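PDB 3AIZ: DNA polymerase sliding clamp C from Sulfolobus tokodaii, which serves as a subunit of the ring that encircles DNA and slides along it, tethering DNA polymerase and other DNA-processing proteins during replication. Local coordinates for residues Phe46-Ile51 against Tyr236-Ile241; Phe128-Lys133 against Leu186-Gly191; Asp141-Ile146 against Tyr201-Ser206; Ala193-Gly198 against Ile217-Gln222. One frame throughout, in Å; residues are numbered along the deposited sequence.

Contact 1: Phe46-Ile51 against Tyr236-Ile241; sequences FIDILI and YADFYI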
loop_
_atom_site.group_PDB
_atom_site.type_symbol
_atom_site.label_atom_id
_atom_site.label_comp_id
_atom_site.label_asym_id
_atom_site.label_seq_id
_atom_site.Cartn_x
_atom_site.Cartn_y
_atom_site.Cartn_z
ATOM N N PHE C 46 -16.712 -36.072 5.773
ATOM C CA PHE C 46 -16.370 -37.317 5.102
ATOM C C PHE C 46 -16.109 -37.035 3.632
ATOM O O PHE C 46 -16.913 -36.387 2.965
ATOM C CB PHE C 46 -17.489 -38.348 5.249
ATOM C CG PHE C 46 -17.328 -39.542 4.354
ATOM C CD1 PHE C 46 -18.064 -39.652 3.185
ATOM C CD2 PHE C 46 -16.434 -40.550 4.674
ATOM C CE1 PHE C 46 -17.917 -40.747 2.358
ATOM C CE2 PHE C 46 -16.283 -41.646 3.851
ATOM C CZ PHE C 46 -17.025 -41.745 2.691
ATOM N N ILE C 47 -14.984 -37.530 3.130
ATOM C CA ILE C 47 -14.558 -37.221 1.773
ATOM C C ILE C 47 -14.543 -38.460 0.887
ATOM O O ILE C 47 -13.908 -39.462 1.212
ATOM C CB ILE C 47 -13.165 -36.572 1.768
ATOM C CG1 ILE C 47 -13.132 -35.394 2.747
ATOM C CG2 ILE C 47 -12.785 -36.133 0.363
ATOM C CD1 ILE C 47 -11.788 -34.716 2.852
ATOM N N ASP C 48 -15.249 -38.383 -0.236
ATOM C CA ASP C 48 -15.314 -39.492 -1.176
ATOM C C ASP C 48 -14.940 -39.028 -2.579
ATOM O O ASP C 48 -15.718 -38.348 -3.249
ATOM C CB ASP C 48 -16.713 -40.105 -1.178
ATOM C CG ASP C 48 -16.803 -41.341 -2.045
ATOM O OD1 ASP C 48 -15.832 -42.126 -2.064
ATOM O OD2 ASP C 48 -17.846 -41.527 -2.707
ATOM N N ILE C 49 -13.744 -39.403 -3.022
ATOM C CA ILE C 49 -13.239 -38.975 -4.321
ATOM C C ILE C 49 -13.117 -40.134 -5.302
ATOM O O ILE C 49 -12.692 -41.231 -4.938
ATOM C CB ILE C 49 -11.866 -38.289 -4.188
ATOM C CG1 ILE C 49 -11.962 -37.080 -3.255
ATOM C CG2 ILE C 49 -11.344 -37.873 -5.554
ATOM C CD1 ILE C 49 -10.633 -36.403 -2.990
ATOM N N LEU C 50 -13.502 -39.884 -6.549
ATOM C CA LEU C 50 -13.344 -40.866 -7.613
ATOM C C LEU C 50 -12.705 -40.229 -8.838
ATOM O O LEU C 50 -13.278 -39.328 -9.453
ATOM C CB LEU C 50 -14.689 -41.482 -7.993
ATOM C CG LEU C 50 -14.657 -42.402 -9.217
ATOM C CD1 LEU C 50 -13.698 -43.564 -8.998
ATOM C CD2 LEU C 50 -16.051 -42.911 -9.550
ATOM N N ILE C 51 -11.513 -40.697 -9.183
ATOM C CA ILE C 51 -10.807 -40.214 -10.360
ATOM C C ILE C 51 -10.701 -41.343 -11.377
ATOM O O ILE C 51 -9.765 -42.139 -11.333
ATOM C CB ILE C 51 -9.402 -39.704 -9.999
ATOM C CG1 ILE C 51 -9.484 -38.698 -8.848
ATOM C CG2 ILE C 51 -8.736 -39.083 -11.211
ATOM C CD1 ILE C 51 -8.142 -38.178 -8.393
ATOM N N TYR C 236 -15.196 -36.963 -9.645
ATOM C CA TYR C 236 -15.788 -36.085 -8.643
ATOM C C TYR C 236 -15.042 -36.123 -7.313
ATOM O O TYR C 236 -14.284 -37.054 -7.033
ATOM C CB TYR C 236 -17.268 -36.425 -8.429
ATOM C CG TYR C 236 -17.521 -37.854 -8.000
ATOM C CD1 TYR C 236 -17.382 -38.237 -6.672
ATOM C CD2 TYR C 236 -17.905 -38.819 -8.922
ATOM C CE1 TYR C 236 -17.612 -39.543 -6.276
ATOM C CE2 TYR C 236 -18.138 -40.126 -8.535
ATOM C CZ TYR C 236 -17.991 -40.483 -7.212
ATOM O OH TYR C 236 -18.222 -41.783 -6.822
ATOM N N ALA C 237 -15.265 -35.094 -6.504
ATOM C CA ALA C 237 -14.719 -35.022 -5.157
ATOM C C ALA C 237 -15.834 -34.625 -4.197
ATOM O O ALA C 237 -16.205 -33.456 -4.117
ATOM C CB ALA C 237 -13.579 -34.019 -5.099
ATOM N N ASP C 238 -16.372 -35.602 -3.477
ATOM C CA ASP C 238 -17.494 -35.355 -2.580
ATOM C C ASP C 238 -17.045 -34.962 -1.179
ATOM O O ASP C 238 -16.161 -35.591 -0.597
ATOM C CB ASP C 238 -18.408 -36.582 -2.506
ATOM C CG ASP C 238 -19.189 -36.806 -3.787
ATOM O OD1 ASP C 238 -19.229 -35.886 -4.632
ATOM O OD2 ASP C 238 -19.770 -37.901 -3.948
ATOM N N PHE C 239 -17.663 -33.915 -0.643
ATOM C CA PHE C 239 -17.417 -33.495 0.729
ATOM C C PHE C 239 -18.723 -33.472 1.516
ATOM O O PHE C 239 -19.589 -32.632 1.273
ATOM C CB PHE C 239 -16.756 -32.116 0.761
ATOM C CG PHE C 239 -15.376 -32.090 0.169
ATOM C CD1 PHE C 239 -15.195 -32.006 -1.201
ATOM C CD2 PHE C 239 -14.258 -32.147 0.985
ATOM C CE1 PHE C 239 -13.926 -31.983 -1.747
ATOM C CE2 PHE C 239 -12.986 -32.124 0.444
ATOM C CZ PHE C 239 -12.821 -32.041 -0.924
ATOM N N TYR C 240 -18.866 -34.406 2.452
ATOM C CA TYR C 240 -20.039 -34.451 3.315
ATOM C C TYR C 240 -19.736 -33.777 4.648
ATOM O O TYR C 240 -18.926 -34.274 5.431
ATOM C CB TYR C 240 -20.484 -35.896 3.552
ATOM C CG TYR C 240 -20.883 -36.636 2.296
ATOM C CD1 TYR C 240 -19.922 -37.200 1.467
ATOM C CD2 TYR C 240 -22.218 -36.777 1.943
ATOM C CE1 TYR C 240 -20.280 -37.879 0.319
ATOM C CE2 TYR C 240 -22.585 -37.456 0.795
ATOM C CZ TYR C 240 -21.611 -38.006 -0.012
ATOM O OH TYR C 240 -21.964 -38.683 -1.157
ATOM N N ILE C 241 -20.388 -32.648 4.902
ATOM C CA ILE C 241 -20.168 -31.901 6.135
ATOM C C ILE C 241 -21.371 -32.008 7.068
ATOM O O ILE C 241 -22.499 -31.715 6.676
ATOM C CB ILE C 241 -19.865 -30.423 5.843
ATOM C CG1 ILE C 241 -18.735 -30.311 4.819
ATOM C CG2 ILE C 241 -19.511 -29.686 7.125
ATOM C CD1 ILE C 241 -18.382 -28.892 4.451
#
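Phe46-Ile51 and Tyr236-Ile241 run antiparallel, their directions 172° apart and their axes 4.6 Å apart at closest. Phe46, Asp48 and Leu50 form hydrogen-bonded pairs with Tyr240, Asp238 and Tyr236, each exchanging two N-H...O bonds; Asp238 N reaches Asp48 O at 2.8 Å. Ile47-Phe239 and Ile49-Ala237 are the non-hydrogen-bonded pairs between them. On the sheet face that carries Tyr236, Asp238 and Tyr240, Tyr236 holds CG between its backbone N and carbonyl carbon (chi1 58°), which carries the ring toward the other strand. There Leu50 CB lies over one ring face, 3.5 Å from Tyr236 CZ, in a CH-pi contact. Phe46 and Tyr240 point the same way, side by side, with ring planes at 45°; Tyr240 CD1 meets the edge of the Phe46 ring at CD1, 3.5 Å away. Between these aromatics, Asp48 OD2 and Asp238 OD2 are 4.3 Å apart, a like-charge approach probably eased by salt bridges to Arg37 and Arg228. On the other face, Ile47 CD1 touches Phe239 CE2 at 3.7 Å and Ile49 CG1 packs on Ala237 CB at 3.9 Å. The pair joins the N-terminal and C-terminal domains of the PCNA fold in one continuous sheet. Strands 33-39 and 223-231 flank it, helix 8-18 packs on the Ile47, Ile49 and Phe239 side, and Phe46 rests on Ile119 and Pro122 of the interdomain loop.

Contact 2: Phe128-Lys133 against Leu186-Gly191; sequences FPFKAK and LESEGG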
loop_
_atom_site.group_PDB
_atom_site.type_symbol
_atom_site.label_atom_id
_atom_site.label_comp_id
_atom_site.label_asym_id
_atom_site.label_seq_id
_atom_site.Cartn_x
_atom_site.Cartn_y
_atom_site.Cartn_z
ATOM N N PHE C 128 -31.670 -35.474 -0.536
ATOM C CA PHE C 128 -31.488 -34.031 -0.419
ATOM C C PHE C 128 -32.692 -33.263 -0.952
ATOM O O PHE C 128 -33.046 -33.391 -2.124
ATOM C CB PHE C 128 -30.221 -33.587 -1.152
ATOM C CG PHE C 128 -28.963 -34.201 -0.613
ATOM C CD1 PHE C 128 -28.392 -35.300 -1.229
ATOM C CD2 PHE C 128 -28.351 -33.679 0.514
ATOM C CE1 PHE C 128 -27.237 -35.866 -0.732
ATOM C CE2 PHE C 128 -27.195 -34.242 1.016
ATOM C CZ PHE C 128 -26.637 -35.337 0.393
ATOM N N PRO C 129 -33.321 -32.454 -0.088
ATOM C CA PRO C 129 -34.488 -31.640 -0.447
ATOM C C PRO C 129 -34.150 -30.632 -1.538
ATOM O O PRO C 129 -34.979 -30.366 -2.409
ATOM C CB PRO C 129 -34.811 -30.897 0.853
ATOM C CG PRO C 129 -34.173 -31.698 1.932
ATOM C CD PRO C 129 -32.937 -32.277 1.322
ATOM N N PHE C 130 -32.943 -30.079 -1.483
ATOM C CA PHE C 130 -32.520 -29.054 -2.430
ATOM C C PHE C 130 -31.175 -29.399 -3.062
ATOM O O PHE C 130 -30.326 -30.031 -2.433
ATOM C CB PHE C 130 -32.447 -27.691 -1.736
ATOM C CG PHE C 130 -31.875 -26.603 -2.596
ATOM C CD1 PHE C 130 -30.536 -26.263 -2.506
ATOM C CD2 PHE C 130 -32.677 -25.921 -3.496
ATOM C CE1 PHE C 130 -30.006 -25.263 -3.296
ATOM C CE2 PHE C 130 -32.154 -24.919 -4.288
ATOM C CZ PHE C 130 -30.816 -24.590 -4.189
ATOM N N LYS C 131 -30.985 -28.979 -4.308
ATOM C CA LYS C 131 -29.747 -29.258 -5.024
ATOM C C LYS C 131 -29.475 -28.193 -6.083
ATOM O O LYS C 131 -30.325 -27.910 -6.926
ATOM C CB LYS C 131 -29.807 -30.647 -5.663
ATOM C CG LYS C 131 -28.487 -31.135 -6.235
ATOM C CD LYS C 131 -28.613 -32.566 -6.734
ATOM C CE LYS C 131 -29.144 -33.482 -5.640
ATOM N NZ LYS C 131 -29.240 -34.900 -6.085
ATOM N N ALA C 132 -28.285 -27.604 -6.034
ATOM C CA ALA C 132 -27.921 -26.539 -6.960
ATOM C C ALA C 132 -26.563 -26.787 -7.604
ATOM O O ALA C 132 -25.669 -27.368 -6.989
ATOM C CB ALA C 132 -27.930 -25.193 -6.250
ATOM N N LYS C 133 -26.418 -26.340 -8.845
ATOM C CA LYS C 133 -25.163 -26.468 -9.571
ATOM C C LYS C 133 -24.598 -25.080 -9.839
ATOM O O LYS C 133 -25.349 -24.127 -10.045
ATOM C CB LYS C 133 -25.389 -27.218 -10.883
ATOM C CG LYS C 133 -24.122 -27.616 -11.619
ATOM C CD LYS C 133 -24.456 -28.427 -12.862
ATOM C CE LYS C 133 -23.205 -28.864 -13.601
ATOM N NZ LYS C 133 -23.535 -29.674 -14.807
ATOM N N LEU C 186 -26.007 -22.188 -11.778
ATOM C CA LEU C 186 -26.295 -22.565 -13.155
ATOM C C LEU C 186 -27.702 -23.141 -13.254
ATOM O O LEU C 186 -28.384 -22.977 -14.267
ATOM C CB LEU C 186 -25.276 -23.590 -13.658
ATOM C CG LEU C 186 -23.819 -23.137 -13.759
ATOM C CD1 LEU C 186 -22.924 -24.302 -14.153
ATOM C CD2 LEU C 186 -23.681 -21.992 -14.749
ATOM N N GLU C 187 -28.130 -23.817 -12.193
ATOM C CA GLU C 187 -29.447 -24.439 -12.160
ATOM C C GLU C 187 -29.859 -24.783 -10.730
ATOM O O GLU C 187 -29.025 -24.811 -9.825
ATOM C CB GLU C 187 -29.465 -25.694 -13.035
ATOM C CG GLU C 187 -28.489 -26.772 -12.593
ATOM C CD GLU C 187 -28.435 -27.946 -13.553
ATOM O OE1 GLU C 187 -28.867 -27.789 -14.714
ATOM O OE2 GLU C 187 -27.954 -29.025 -13.145
ATOM N N SER C 188 -31.150 -25.040 -10.537
ATOM C CA SER C 188 -31.679 -25.382 -9.221
ATOM C C SER C 188 -32.669 -26.536 -9.295
ATOM O O SER C 188 -33.328 -26.735 -10.312
ATOM C CB SER C 188 -32.355 -24.169 -8.582
ATOM O OG SER C 188 -31.410 -23.157 -8.298
ATOM N N GLU C 189 -32.769 -27.289 -8.205
ATOM C CA GLU C 189 -33.704 -28.404 -8.117
ATOM C C GLU C 189 -34.298 -28.508 -6.717
ATOM O O GLU C 189 -33.762 -27.947 -5.761
ATOM C CB GLU C 189 -33.012 -29.720 -8.477
ATOM C CG GLU C 189 -32.542 -29.810 -9.916
ATOM C CD GLU C 189 -31.862 -31.130 -10.218
ATOM O OE1 GLU C 189 -31.717 -31.952 -9.287
ATOM O OE2 GLU C 189 -31.474 -31.348 -11.386
ATOM N N GLY C 190 -35.406 -29.233 -6.605
ATOM C CA GLY C 190 -36.043 -29.458 -5.320
ATOM C C GLY C 190 -36.701 -28.214 -4.757
ATOM O O GLY C 190 -36.879 -27.221 -5.461
ATOM N N GLY C 191 -37.057 -28.270 -3.479
ATOM C CA GLY C 191 -37.752 -27.171 -2.837
ATOM C C GLY C 191 -36.894 -26.395 -1.860
ATOM O O GLY C 191 -35.668 -26.388 -1.961
#
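Lys133 and Glu187 face each other at a classic beta bulge in the antiparallel pairing of strands 130-133 and 187-190: Leu186 and Glu187 both stand opposite Lys133, whose N binds Glu187 O while its O accepts from Leu186 N at 2.7 Å. Along the Lys133 side chain, CB touches Glu187 CG at 3.6 Å, CG passes Leu186 CD1 at 4.3 Å, and CD lies 3.6 Å from Glu187 OE2. The chain is extended beyond CG, and NZ ends 4.8 Å from Glu187 OE2, too far for a salt bridge; the attraction is probably a loose electrostatic one. Glu187 chi1 of 61° brings its carboxylate obliquely across the lysine methylenes. Two pairs further on, on the same face, Lys131 and Glu189 lie alongside each other, with Lys131 CD 4.1 Å from Glu189 OE1. At the far end Gly191 N donates to Pro129 O at 3.1 Å, and Gly190, with a positive phi, brings its CA against the same oxygen. Strand 187-190 is the outermost of its sheet within this chain; from it, Ser188 OG is hydrogen-bonded to Gly161 O, just before strand 162-168. Strand 130-135 separates it from strand 214-220, with the Phe130 ring meeting Phe219.

Contact 3: Asp141-Ile146 against Tyr201-Ser206; sequences DIIDEI and YVVNTS. With SO4 (sulfate ion), chain H.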
loop_
_atom_site.group_PDB
_atom_site.type_symbol
_atom_site.label_atom_id
_atom_site.label_comp_id
_atom_site.label_asym_id
_atom_site.label_seq_id
_atom_site.Cartn_x
_atom_site.Cartn_y
_atom_site.Cartn_z
ATOM N N ASP C 141 -14.744 -18.616 -5.059
ATOM C CA ASP C 141 -14.555 -17.189 -4.813
ATOM C C ASP C 141 -15.405 -16.738 -3.631
ATOM O O ASP C 141 -14.903 -16.132 -2.686
ATOM C CB ASP C 141 -14.924 -16.369 -6.053
ATOM C CG ASP C 141 -13.822 -16.350 -7.095
ATOM O OD1 ASP C 141 -12.653 -16.601 -6.735
ATOM O OD2 ASP C 141 -14.124 -16.070 -8.275
ATOM N N ILE C 142 -16.697 -17.041 -3.694
ATOM C CA ILE C 142 -17.625 -16.686 -2.630
ATOM C C ILE C 142 -17.220 -17.336 -1.312
ATOM O O ILE C 142 -17.340 -16.733 -0.247
ATOM C CB ILE C 142 -19.064 -17.096 -2.991
ATOM C CG1 ILE C 142 -19.536 -16.319 -4.222
ATOM C CG2 ILE C 142 -20.003 -16.869 -1.814
ATOM C CD1 ILE C 142 -20.951 -16.636 -4.642
ATOM N N ILE C 143 -16.732 -18.568 -1.394
ATOM C CA ILE C 143 -16.275 -19.292 -0.215
ATOM C C ILE C 143 -15.062 -18.614 0.419
ATOM O O ILE C 143 -14.986 -18.473 1.641
ATOM C CB ILE C 143 -15.939 -20.752 -0.555
ATOM C CG1 ILE C 143 -17.208 -21.493 -0.969
ATOM C CG2 ILE C 143 -15.310 -21.443 0.632
ATOM C CD1 ILE C 143 -18.301 -21.430 0.075
ATOM N N ASP C 144 -14.116 -18.195 -0.417
ATOM C CA ASP C 144 -12.947 -17.459 0.057
ATOM C C ASP C 144 -13.365 -16.132 0.675
ATOM O O ASP C 144 -12.809 -15.701 1.685
ATOM C CB ASP C 144 -11.957 -17.218 -1.086
ATOM C CG ASP C 144 -11.169 -18.462 -1.448
ATOM O OD1 ASP C 144 -10.951 -19.310 -0.555
ATOM O OD2 ASP C 144 -10.761 -18.591 -2.621
ATOM N N GLU C 145 -14.353 -15.489 0.063
ATOM C CA GLU C 145 -14.866 -14.221 0.561
ATOM C C GLU C 145 -15.547 -14.410 1.913
ATOM O O GLU C 145 -15.503 -13.527 2.770
ATOM C CB GLU C 145 -15.838 -13.606 -0.445
ATOM C CG GLU C 145 -16.303 -12.206 -0.087
ATOM C CD GLU C 145 -17.170 -11.591 -1.169
ATOM O OE1 GLU C 145 -17.277 -12.191 -2.260
ATOM O OE2 GLU C 145 -17.744 -10.508 -0.927
ATOM N N ILE C 146 -16.175 -15.567 2.098
ATOM C CA ILE C 146 -16.821 -15.891 3.365
ATOM C C ILE C 146 -15.781 -16.153 4.448
ATOM O O ILE C 146 -15.996 -15.835 5.618
ATOM C CB ILE C 146 -17.760 -17.105 3.234
ATOM C CG1 ILE C 146 -18.992 -16.733 2.407
ATOM C CG2 ILE C 146 -18.186 -17.607 4.606
ATOM C CD1 ILE C 146 -20.021 -17.836 2.315
ATOM N N TYR C 201 -14.932 -25.955 7.615
ATOM C CA TYR C 201 -15.037 -27.165 6.804
ATOM C C TYR C 201 -15.437 -26.864 5.360
ATOM O O TYR C 201 -14.915 -27.471 4.425
ATOM C CB TYR C 201 -16.016 -28.156 7.439
ATOM C CG TYR C 201 -15.695 -28.480 8.880
ATOM C CD1 TYR C 201 -16.565 -28.122 9.902
ATOM C CD2 TYR C 201 -14.516 -29.131 9.220
ATOM C CE1 TYR C 201 -16.273 -28.412 11.223
ATOM C CE2 TYR C 201 -14.215 -29.424 10.536
ATOM C CZ TYR C 201 -15.096 -29.062 11.533
ATOM O OH TYR C 201 -14.800 -29.353 12.845
ATOM N N VAL C 202 -16.362 -25.927 5.180
ATOM C CA VAL C 202 -16.785 -25.531 3.842
ATOM C C VAL C 202 -15.670 -24.772 3.140
ATOM O O VAL C 202 -15.298 -25.091 2.012
ATOM C CB VAL C 202 -18.044 -24.643 3.878
ATOM C CG1 VAL C 202 -18.367 -24.128 2.483
ATOM C CG2 VAL C 202 -19.223 -25.411 4.455
ATOM N N VAL C 203 -15.138 -23.765 3.826
ATOM C CA VAL C 203 -14.086 -22.917 3.280
ATOM C C VAL C 203 -12.868 -23.709 2.808
ATOM O O VAL C 203 -12.305 -23.422 1.752
ATOM C CB VAL C 203 -13.635 -21.861 4.306
ATOM C CG1 VAL C 203 -12.371 -21.169 3.832
ATOM C CG2 VAL C 203 -14.749 -20.853 4.547
ATOM N N ASN C 204 -12.472 -24.707 3.591
ATOM C CA ASN C 204 -11.275 -25.488 3.292
ATOM C C ASN C 204 -11.355 -26.310 2.005
ATOM O O ASN C 204 -10.415 -27.026 1.662
ATOM C CB ASN C 204 -10.914 -26.390 4.475
ATOM C CG ASN C 204 -10.380 -25.611 5.663
ATOM O OD1 ASN C 204 -10.002 -24.446 5.538
ATOM N ND2 ASN C 204 -10.343 -26.255 6.825
ATOM N N THR C 205 -12.472 -26.206 1.292
ATOM C CA THR C 205 -12.630 -26.917 0.028
ATOM C C THR C 205 -12.405 -25.982 -1.158
ATOM O O THR C 205 -12.525 -26.388 -2.313
ATOM C CB THR C 205 -14.024 -27.573 -0.095
ATOM O OG1 THR C 205 -15.032 -26.559 -0.201
ATOM C CG2 THR C 205 -14.314 -28.443 1.116
ATOM N N SER C 206 -12.073 -24.730 -0.859
ATOM C CA SER C 206 -11.890 -23.710 -1.888
ATOM C C SER C 206 -10.748 -24.021 -2.858
ATOM O O SER C 206 -10.793 -23.624 -4.023
ATOM C CB SER C 206 -11.680 -22.337 -1.244
ATOM O OG SER C 206 -10.618 -22.369 -0.304
HETATM S S SO4 H . -10.902 -31.294 12.338
HETATM O O1 SO4 H . -11.792 -30.238 12.814
HETATM O O2 SO4 H . -10.109 -31.801 13.456
HETATM O O3 SO4 H . -11.693 -32.383 11.774
HETATM O O4 SO4 H . -10.012 -30.759 11.310
#
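Ile143 projects from helix 136-149 against the end of helix 199-203, using both of its branches. CG2, anti to the backbone N, lies against the backbone of Val203, 3.3 Å from its CA and 4.0 Å from its CG2. The other branch bends at chi2 (-56°), and its CD1 meets Val202 CG1 at 3.6 Å; the two side chains cross at about a right angle. The next residue, Asp144, brings OD1 within 3.1 Å of Ser206 OG, but this is proximity without a hydrogen bond: the serine hydroxyl donates to Val203 O at 2.9 Å. That carbonyl also accepts from Ser206 N, so two bonds from one residue hold the type I turn from Val203 to Ser206. Just before it, Val202 O is gripped the same way by Thr205 N and by Thr205 OG1, the latter at 2.7 Å. In the next shell, Arg209 makes salt bridges with both Asp144 OD2 and Asp141 OD1, holding the carboxylate beside Ser206, while Tyr229 OH is hydrogen-bonded to Thr205 OG1. Beneath the helices, Ile146 and Val202 pack on Ile154. At the opposite end of the segment, Tyr201 OH donates to O1 of a sulfate at 3.1 Å; the ion, probably from the crystallisation liquor, lies at the ring edge and is also bound by Ser42 OG. Two helices packed side by side on the sheets of one domain are characteristic of the PCNA fold, in which such helices line the channel that DNA passes through.

Contact 4: Ala193-Gly198 against Ile217-Gln222; sequences AESVYG and IAFGSQ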
loop_
_atom_site.group_PDB
_atom_site.type_symbol
_atom_site.label_atom_id
_atom_site.label_comp_id
_atom_site.label_asym_id
_atom_site.label_seq_id
_atom_site.Cartn_x
_atom_site.Cartn_y
_atom_site.Cartn_z
ATOM N N ALA C 193 -35.065 -25.293 1.653
ATOM C CA ALA C 193 -34.350 -25.984 2.716
ATOM C C ALA C 193 -33.425 -25.021 3.448
ATOM O O ALA C 193 -33.085 -23.958 2.928
ATOM C CB ALA C 193 -33.562 -27.151 2.153
ATOM N N GLU C 194 -33.021 -25.396 4.657
ATOM C CA GLU C 194 -32.140 -24.554 5.456
ATOM C C GLU C 194 -31.478 -25.343 6.579
ATOM O O GLU C 194 -32.140 -26.069 7.320
ATOM C CB GLU C 194 -32.912 -23.366 6.034
ATOM C CG GLU C 194 -32.078 -22.449 6.916
ATOM C CD GLU C 194 -32.886 -21.309 7.512
ATOM O OE1 GLU C 194 -34.098 -21.217 7.216
ATOM O OE2 GLU C 194 -32.311 -20.506 8.276
ATOM N N SER C 195 -30.163 -25.195 6.694
ATOM C CA SER C 195 -29.409 -25.806 7.781
ATOM C C SER C 195 -28.067 -25.104 7.933
ATOM O O SER C 195 -27.636 -24.374 7.040
ATOM C CB SER C 195 -29.210 -27.302 7.538
ATOM O OG SER C 195 -28.543 -27.533 6.311
ATOM N N VAL C 196 -27.411 -25.327 9.067
ATOM C CA VAL C 196 -26.155 -24.650 9.364
ATOM C C VAL C 196 -24.983 -25.626 9.352
ATOM O O VAL C 196 -25.114 -26.768 9.785
ATOM C CB VAL C 196 -26.217 -23.947 10.731
ATOM C CG1 VAL C 196 -24.949 -23.147 10.974
ATOM C CG2 VAL C 196 -27.439 -23.047 10.805
ATOM N N TYR C 197 -23.838 -25.170 8.853
ATOM C CA TYR C 197 -22.643 -26.005 8.794
ATOM C C TYR C 197 -21.407 -25.240 9.253
ATOM O O TYR C 197 -21.372 -24.012 9.196
ATOM C CB TYR C 197 -22.433 -26.536 7.375
ATOM C CG TYR C 197 -23.621 -27.294 6.834
ATOM C CD1 TYR C 197 -23.848 -28.615 7.194
ATOM C CD2 TYR C 197 -24.520 -26.687 5.970
ATOM C CE1 TYR C 197 -24.936 -29.311 6.706
ATOM C CE2 TYR C 197 -25.609 -27.374 5.476
ATOM C CZ TYR C 197 -25.813 -28.684 5.848
ATOM O OH TYR C 197 -26.897 -29.373 5.356
ATOM N N GLY C 198 -20.397 -25.974 9.710
ATOM C CA GLY C 198 -19.158 -25.366 10.157
ATOM C C GLY C 198 -18.493 -24.577 9.048
ATOM O O GLY C 198 -18.329 -25.073 7.933
ATOM N N ILE C 217 -24.090 -28.429 -5.162
ATOM C CA ILE C 217 -24.372 -28.170 -3.757
ATOM C C ILE C 217 -25.718 -28.766 -3.365
ATOM O O ILE C 217 -26.745 -28.428 -3.951
ATOM C CB ILE C 217 -24.410 -26.658 -3.474
ATOM C CG1 ILE C 217 -23.217 -25.963 -4.136
ATOM C CG2 ILE C 217 -24.441 -26.394 -1.977
ATOM C CD1 ILE C 217 -23.303 -24.452 -4.121
ATOM N N ALA C 218 -25.710 -29.653 -2.376
ATOM C CA ALA C 218 -26.936 -30.294 -1.911
ATOM C C ALA C 218 -26.971 -30.338 -0.388
ATOM O O ALA C 218 -25.955 -30.592 0.256
ATOM C CB ALA C 218 -27.057 -31.694 -2.489
ATOM N N PHE C 219 -28.142 -30.089 0.187
ATOM C CA PHE C 219 -28.269 -30.050 1.638
ATOM C C PHE C 219 -29.725 -30.079 2.080
ATOM O O PHE C 219 -30.638 -30.055 1.256
ATOM C CB PHE C 219 -27.592 -28.797 2.197
ATOM C CG PHE C 219 -28.261 -27.517 1.789
ATOM C CD1 PHE C 219 -27.862 -26.845 0.645
ATOM C CD2 PHE C 219 -29.293 -26.986 2.547
ATOM C CE1 PHE C 219 -28.475 -25.668 0.264
ATOM C CE2 PHE C 219 -29.913 -25.808 2.172
ATOM C CZ PHE C 219 -29.502 -25.148 1.030
ATOM N N GLY C 220 -29.926 -30.123 3.392
ATOM C CA GLY C 220 -31.255 -30.137 3.971
ATOM C C GLY C 220 -31.171 -30.109 5.482
ATOM O O GLY C 220 -30.098 -30.307 6.053
ATOM N N SER C 221 -32.301 -29.863 6.134
ATOM C CA SER C 221 -32.338 -29.802 7.590
ATOM C C SER C 221 -31.869 -31.110 8.219
ATOM O O SER C 221 -32.327 -32.191 7.845
ATOM C CB SER C 221 -33.748 -29.464 8.078
ATOM O OG SER C 221 -33.812 -29.477 9.494
ATOM N N GLN C 222 -30.943 -31.000 9.166
ATOM C CA GLN C 222 -30.478 -32.148 9.942
ATOM C C GLN C 222 -29.753 -33.213 9.120
ATOM O O GLN C 222 -29.466 -34.299 9.625
ATOM C CB GLN C 222 -31.640 -32.783 10.712
ATOM C CG GLN C 222 -32.200 -31.907 11.819
ATOM C CD GLN C 222 -33.415 -32.519 12.482
ATOM O OE1 GLN C 222 -34.109 -33.346 11.889
ATOM N NE2 GLN C 222 -33.682 -32.115 13.720
#
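Ser195 OG sits between Gly220 O, 3.2 Å away, and Tyr197 OH, 2.6 Å away on its own strand. The tyrosine hydroxyl is also hydrogen-bonded to the carbonyl of Ile223, so a small polar cluster forms where segment 217-222 passes across strand 193-198. The two strands cross at 90°, 5.9 Å apart at their axes, instead of pairing edge to edge. Phe219 fills the angle between them: with CG between its backbone N and carbonyl carbon (chi1 66°), its ring reaches Ala193, so that Phe219 CE2 lies 3.9 Å from Ala193 CB and the backbone O of Ala193 stands at the ring edge. Tyr197 crosses Phe219 obliquely, its OH 3.3 Å from Phe219 CB. Glu194 O and Ser195 CB both rest against Ser221 CA, continuing the packing onto the following loop. Leu163 and Leu225 also touch Phe219 in the interior between the sheets. The chemistry is thus mainly apolar, two sheets of the C-terminal domain packed face to face around an aromatic ring, with the Ser195 and Tyr197 hydroxyls close to each other and to main-chain carbonyls at the turn between strands 214-220 and 223-231.

How the contacts relate
From the N terminus, segment 46-51 opens contact 1, which closes at 236-241 and encloses the other three. Inside that loop, contact 2 opens at 128-133 and contact 3 at 141-146 before contact 2 closes at 186-191, so these two cross. Contact 4 opens at 193-198 before contact 3 closes at 201-206, crossing it in turn, and closes at 217-222; contacts 2 and 4 are in series. Contact 1 unites the two domains, and Ile241 carries it onto Val202 of contact 3. Contacts 2 and 4 use neighbouring strands of one sheet, 130-135 and 214-220, and meet through the Phe130 and Phe219 rings, tying sheets and helices of the C-terminal domain together.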